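TCP pilus virulence regulatory protein (Vibrio cholerae, PDB 4MLO) probably activates transcription of virulence genes, including those of the toxin-coregulated pilus, as an AraC-family DNA-binding regulator that carries a bound fatty acid. Local coordinates at residues I226-I236 against M259-L270. Sequence-based numbering, arbitrary orientation. Where two conformers were deposited one is given.
Sequences ISLMKTGEFKI and MNVAPSEYLFML. With PAM (palmitoleic acid), chain E.
Met-229 drops as a knob into a hole made by Pro-263, Tyr-266, Leu-267 and Leu-270, joining two helices of the AraC-family helix-turn-helix region: the last turn of helix 213-230 and most of helix 263-271. The axes of 226-230 and 263-270 cross at -42°. SD of Met-229 lies in the ring plane of Tyr-266 at its edge, 4.0 Å from CD1 of the tyrosine, a Met-aromatic contact, and the bend at chi3 (-91°) turns CE back to the same CD1. Phe-255 of helix 248-259 also packs on Met-229, Pro-263 and Tyr-266, and these three are buried. Ile-226 splits its branches: CG2 comes within 3.5 Å of Tyr-266 OH, while CD1 meets Met-259 tip to tip. Tyr-266, with CG anti to the backbone N (chi1 176°), reaches across to helix 213-230, and its hydroxyl hydrogen-bonds to Tyr-12 OH on strand 7-14.

The other side is looser. Here the chain leaves helix 213-230 through a Schellman motif at Gly-232, and the loop behind it touches the second helix mainly through Leu-267, modelled in two conformers. In one of these, CD1 of Leu-267 lies 3.7 Å from Glu-233 O and CD2 rests against the backbone of the solvent-exposed Phe-234, so these contacts are less certain. Further along, CD1 of Ile-236 reaches CB of Pro-263 at 3.9 Å.

Toward the fatty-acid pocket, Lys-230 runs out extended past Tyr-266, its CE 3.4 Å from the phenol OH. Its NZ donates a hydrogen bond to Asn-10 OD1, and Tyr-12 and Lys-31 are hydrogen-bonded to the palmitoleic acid. At the far end of the ligand, C16 packs 3.9 Å from CG2 of Val-261; at its head, Lys-230 NZ donates to carboxylate O1 at 2.7 Å.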
loop_
_atom_site.group_PDB
_atom_site.type_symbol
_atom_site.label_atom_id
_atom_site.label_comp_id
_atom_site.label_asym_id
_atom_site.label_seq_id
_atom_site.Cartn_x
_atom_site.Cartn_y
_atom_site.Cartn_z
ATOM N N ILE A 226 8.115 5.827 6.719
ATOM C CA ILE A 226 6.905 5.385 7.405
ATOM C C ILE A 226 7.167 4.044 8.064
ATOM O O ILE A 226 6.870 3.840 9.237
ATOM C CB ILE A 226 5.723 5.350 6.418
ATOM C CG1 ILE A 226 5.283 6.776 6.131
ATOM C CG2 ILE A 226 4.557 4.596 6.989
ATOM C CD1 ILE A 226 4.401 6.888 4.922
ATOM N N SER A 227 7.805 3.123 7.325
ATOM C CA SER A 227 8.194 1.843 7.909
ATOM C C SER A 227 9.074 2.019 9.132
ATOM O O SER A 227 8.884 1.315 10.130
ATOM C CB SER A 227 8.910 0.990 6.867
ATOM O OG SER A 227 8.011 0.583 5.863
ATOM N N LEU A 228 10.045 2.946 9.091
ATOM C CA LEU A 228 10.893 3.175 10.260
ATOM C C LEU A 228 10.088 3.698 11.431
ATOM O O LEU A 228 10.297 3.280 12.583
ATOM C CB LEU A 228 12.002 4.164 9.947
ATOM C CG LEU A 228 13.098 3.784 8.993
ATOM C CD1 LEU A 228 13.877 5.020 8.725
ATOM C CD2 LEU A 228 13.990 2.729 9.638
ATOM N N MET A 229 9.175 4.628 11.174
ATOM C CA MET A 229 8.364 5.130 12.271
ATOM C C MET A 229 7.476 4.042 12.854
ATOM O O MET A 229 7.219 4.029 14.065
ATOM C CB MET A 229 7.541 6.329 11.793
ATOM C CG MET A 229 8.468 7.510 11.523
ATOM S SD MET A 229 7.613 9.045 11.088
ATOM C CE MET A 229 7.545 8.927 9.306
ATOM N N LYS A 230 6.989 3.131 12.022
ATOM C CA LYS A 230 6.167 2.045 12.546
ATOM C C LYS A 230 6.954 1.087 13.420
ATOM O O LYS A 230 6.338 0.361 14.212
ATOM C CB LYS A 230 5.505 1.284 11.395
ATOM C CG LYS A 230 4.357 2.018 10.738
ATOM C CD LYS A 230 3.773 1.173 9.610
ATOM C CE LYS A 230 2.575 1.838 9.036
ATOM N NZ LYS A 230 1.836 0.871 8.172
ATOM N N THR A 231 8.279 1.051 13.310
ATOM C CA THR A 231 9.075 0.219 14.206
ATOM C C THR A 231 9.428 0.926 15.511
ATOM O O THR A 231 10.119 0.335 16.343
ATOM C CB THR A 231 10.378 -0.249 13.545
ATOM O OG1 THR A 231 11.287 0.850 13.413
ATOM C CG2 THR A 231 10.133 -0.902 12.182
ATOM N N GLY A 232 8.978 2.166 15.707
ATOM C CA GLY A 232 9.242 2.920 16.920
ATOM C C GLY A 232 10.346 3.963 16.838
ATOM O O GLY A 232 10.631 4.616 17.851
ATOM N N GLU A 233 10.979 4.154 15.679
ATOM C CA GLU A 233 11.900 5.271 15.551
ATOM C C GLU A 233 11.122 6.583 15.660
ATOM O O GLU A 233 10.034 6.724 15.086
ATOM C CB GLU A 233 12.651 5.224 14.206
ATOM C CG GLU A 233 13.396 3.955 13.899
ATOM C CD GLU A 233 14.637 3.744 14.771
ATOM O OE1 GLU A 233 15.107 4.713 15.415
ATOM O OE2 GLU A 233 15.145 2.598 14.797
ATOM N N PHE A 234 11.684 7.544 16.400
ATOM C CA PHE A 234 11.046 8.842 16.615
ATOM C C PHE A 234 11.946 10.047 16.369
ATOM O O PHE A 234 11.435 11.177 16.323
ATOM C CB PHE A 234 10.508 8.920 18.058
ATOM C CG PHE A 234 11.582 8.795 19.098
ATOM C CD1 PHE A 234 11.890 7.542 19.658
ATOM C CD2 PHE A 234 12.293 9.900 19.516
ATOM C CE1 PHE A 234 12.863 7.424 20.607
ATOM C CE2 PHE A 234 13.308 9.790 20.472
ATOM C CZ PHE A 234 13.584 8.555 21.022
ATOM N N LYS A 235 13.249 9.866 16.177
ATOM C CA LYS A 235 14.158 10.986 16.009
ATOM C C LYS A 235 14.060 11.454 14.560
ATOM O O LYS A 235 14.528 10.770 13.636
ATOM C CB LYS A 235 15.588 10.591 16.378
ATOM C CG LYS A 235 15.760 10.215 17.845
ATOM C CD LYS A 235 17.209 9.757 18.149
ATOM C CE LYS A 235 17.349 9.279 19.600
ATOM N NZ LYS A 235 18.612 8.529 19.821
ATOM N N ILE A 236 13.397 12.586 14.350
ATOM C CA ILE A 236 13.054 12.996 12.993
ATOM C C ILE A 236 14.297 13.135 12.140
ATOM O O ILE A 236 14.281 12.789 10.951
ATOM C CB ILE A 236 12.256 14.314 13.005
ATOM C CG1 ILE A 236 10.884 14.148 13.677
ATOM C CG2 ILE A 236 12.065 14.811 11.599
ATOM C CD1 ILE A 236 9.945 13.206 12.977
ATOM N N MET A 259 1.700 13.062 2.415
ATOM C CA MET A 259 0.775 12.668 3.460
ATOM C C MET A 259 -0.154 13.793 3.914
ATOM O O MET A 259 -1.087 13.530 4.683
ATOM C CB MET A 259 1.565 12.156 4.652
ATOM C CG MET A 259 2.512 11.004 4.320
ATOM S SD MET A 259 1.620 9.469 3.994
ATOM C CE MET A 259 1.111 8.931 5.576
ATOM N N ASN A 260 0.089 15.024 3.465
ATOM C CA ASN A 260 -0.660 16.223 3.861
ATOM C C ASN A 260 -0.610 16.502 5.366
ATOM O O ASN A 260 -1.490 17.198 5.900
ATOM C CB ASN A 260 -2.102 16.108 3.394
ATOM C CG ASN A 260 -2.750 17.440 3.151
ATOM O OD1 ASN A 260 -2.217 18.329 2.438
ATOM N ND2 ASN A 260 -3.950 17.584 3.713
ATOM N N VAL A 261 0.394 15.976 6.071
ATOM C CA VAL A 261 0.657 16.261 7.479
ATOM C C VAL A 261 2.163 16.273 7.666
ATOM O O VAL A 261 2.911 15.767 6.833
ATOM C CB VAL A 261 0.002 15.249 8.460
ATOM C CG1 VAL A 261 -1.487 15.187 8.231
ATOM C CG2 VAL A 261 0.606 13.855 8.307
ATOM N N ALA A 262 2.610 16.910 8.738
ATOM C CA ALA A 262 4.011 16.926 9.080
ATOM C C ALA A 262 4.431 15.556 9.616
ATOM O O ALA A 262 3.612 14.814 10.153
ATOM C CB ALA A 262 4.296 18.004 10.125
ATOM N N PRO A 263 5.719 15.197 9.482
ATOM C CA PRO A 263 6.191 13.939 10.082
ATOM C C PRO A 263 5.838 13.817 11.553
ATOM O O PRO A 263 5.469 12.725 11.995
ATOM C CB PRO A 263 7.712 13.992 9.835
ATOM C CG PRO A 263 7.844 14.811 8.582
ATOM C CD PRO A 263 6.744 15.857 8.655
ATOM N N SER A 264 5.983 14.903 12.317
ATOM C CA SER A 264 5.677 14.849 13.742
ATOM C C SER A 264 4.219 14.481 13.962
ATOM O O SER A 264 3.883 13.775 14.928
ATOM C CB SER A 264 6.027 16.198 14.384
ATOM O OG SER A 264 5.182 17.209 13.850
ATOM N N GLU A 265 3.325 14.949 13.072
ATOM C CA GLU A 265 1.910 14.662 13.246
ATOM C C GLU A 265 1.600 13.200 12.947
ATOM O O GLU A 265 0.806 12.583 13.653
ATOM C CB GLU A 265 1.050 15.586 12.369
ATOM C CG GLU A 265 -0.409 15.176 12.412
ATOM C CD GLU A 265 -1.381 16.329 12.294
ATOM O OE1 GLU A 265 -1.083 17.305 11.563
ATOM O OE2 GLU A 265 -2.454 16.241 12.937
ATOM N N TYR A 266 2.251 12.613 11.929
ATOM C CA TYR A 266 2.058 11.194 11.667
ATOM C C TYR A 266 2.555 10.359 12.846
ATOM O O TYR A 266 1.899 9.396 13.276
ATOM C CB TYR A 266 2.750 10.802 10.352
ATOM C CG TYR A 266 2.649 9.327 10.086
ATOM C CD1 TYR A 266 3.759 8.483 10.196
ATOM C CD2 TYR A 266 1.417 8.757 9.789
ATOM C CE1 TYR A 266 3.621 7.121 9.980
ATOM C CE2 TYR A 266 1.281 7.405 9.566
ATOM C CZ TYR A 266 2.383 6.589 9.684
ATOM O OH TYR A 266 2.239 5.241 9.489
ATOM N N LEU A 267 3.713 10.722 13.406
ATOM C CA LEU A 267 4.196 10.040 14.598
ATOM C C LEU A 267 3.140 10.036 15.696
ATOM O O LEU A 267 2.892 9.007 16.336
ATOM C CB LEU A 267 5.482 10.712 15.071
ATOM C CG LEU A 267 6.578 9.906 15.751
ATOM C CD1 LEU A 267 6.798 8.538 15.130
ATOM C CD2 LEU A 267 7.850 10.730 15.671
ATOM N N PHE A 268 2.496 11.168 15.918
ATOM C CA PHE A 268 1.413 11.220 16.880
ATOM C C PHE A 268 0.271 10.273 16.506
ATOM O O PHE A 268 -0.319 9.614 17.372
ATOM C CB PHE A 268 0.920 12.645 16.968
ATOM C CG PHE A 268 0.088 12.863 18.122
ATOM C CD1 PHE A 268 -1.255 12.532 18.069
ATOM C CD2 PHE A 268 0.645 13.317 19.302
ATOM C CE1 PHE A 268 -2.061 12.684 19.157
ATOM C CE2 PHE A 268 -0.161 13.476 20.413
ATOM C CZ PHE A 268 -1.523 13.153 20.327
ATOM N N MET A 269 -0.065 10.182 15.218
ATOM C CA MET A 269 -1.139 9.270 14.831
ATOM C C MET A 269 -0.782 7.830 15.155
ATOM O O MET A 269 -1.667 7.010 15.418
ATOM C CB MET A 269 -1.438 9.424 13.341
ATOM C CG MET A 269 -1.914 10.813 13.010
ATOM S SD MET A 269 -2.189 10.987 11.243
ATOM C CE MET A 269 -3.742 10.089 11.106
ATOM N N LEU A 270 0.506 7.507 15.164
ATOM C CA LEU A 270 0.950 6.154 15.456
ATOM C C LEU A 270 1.091 5.884 16.942
ATOM O O LEU A 270 0.812 4.769 17.381
ATOM C CB LEU A 270 2.318 5.881 14.824
ATOM C CG LEU A 270 2.407 5.570 13.348
ATOM C CD1 LEU A 270 3.896 5.451 13.007
ATOM C CD2 LEU A 270 1.687 4.285 13.009
HETATM C C1 PAM E . 0.435 3.100 6.334
HETATM O O1 PAM E . -0.049 2.625 7.397
HETATM O O2 PAM E . 1.156 2.407 5.578
HETATM C C2 PAM E . 0.179 4.532 5.955
HETATM C C3 PAM E . -0.502 4.651 4.583
HETATM C C4 PAM E . -1.844 3.925 4.611
HETATM C C5 PAM E . -2.615 4.061 3.302
HETATM C C6 PAM E . -3.873 3.195 3.311
HETATM C C7 PAM E . -4.871 3.602 4.394
HETATM C C8 PAM E . -5.491 4.954 4.086
HETATM C C9 PAM E . -6.438 5.424 5.187
HETATM C C10 PAM E . -6.028 5.907 6.365
HETATM C C11 PAM E . -4.560 5.997 6.747
HETATM C C12 PAM E . -4.250 7.172 7.676
HETATM C C13 PAM E . -2.733 7.373 7.691
HETATM C C14 PAM E . -2.266 8.732 8.172
HETATM C C15 PAM E . -2.842 9.869 7.339
HETATM C C16 PAM E . -1.971 11.099 7.382
#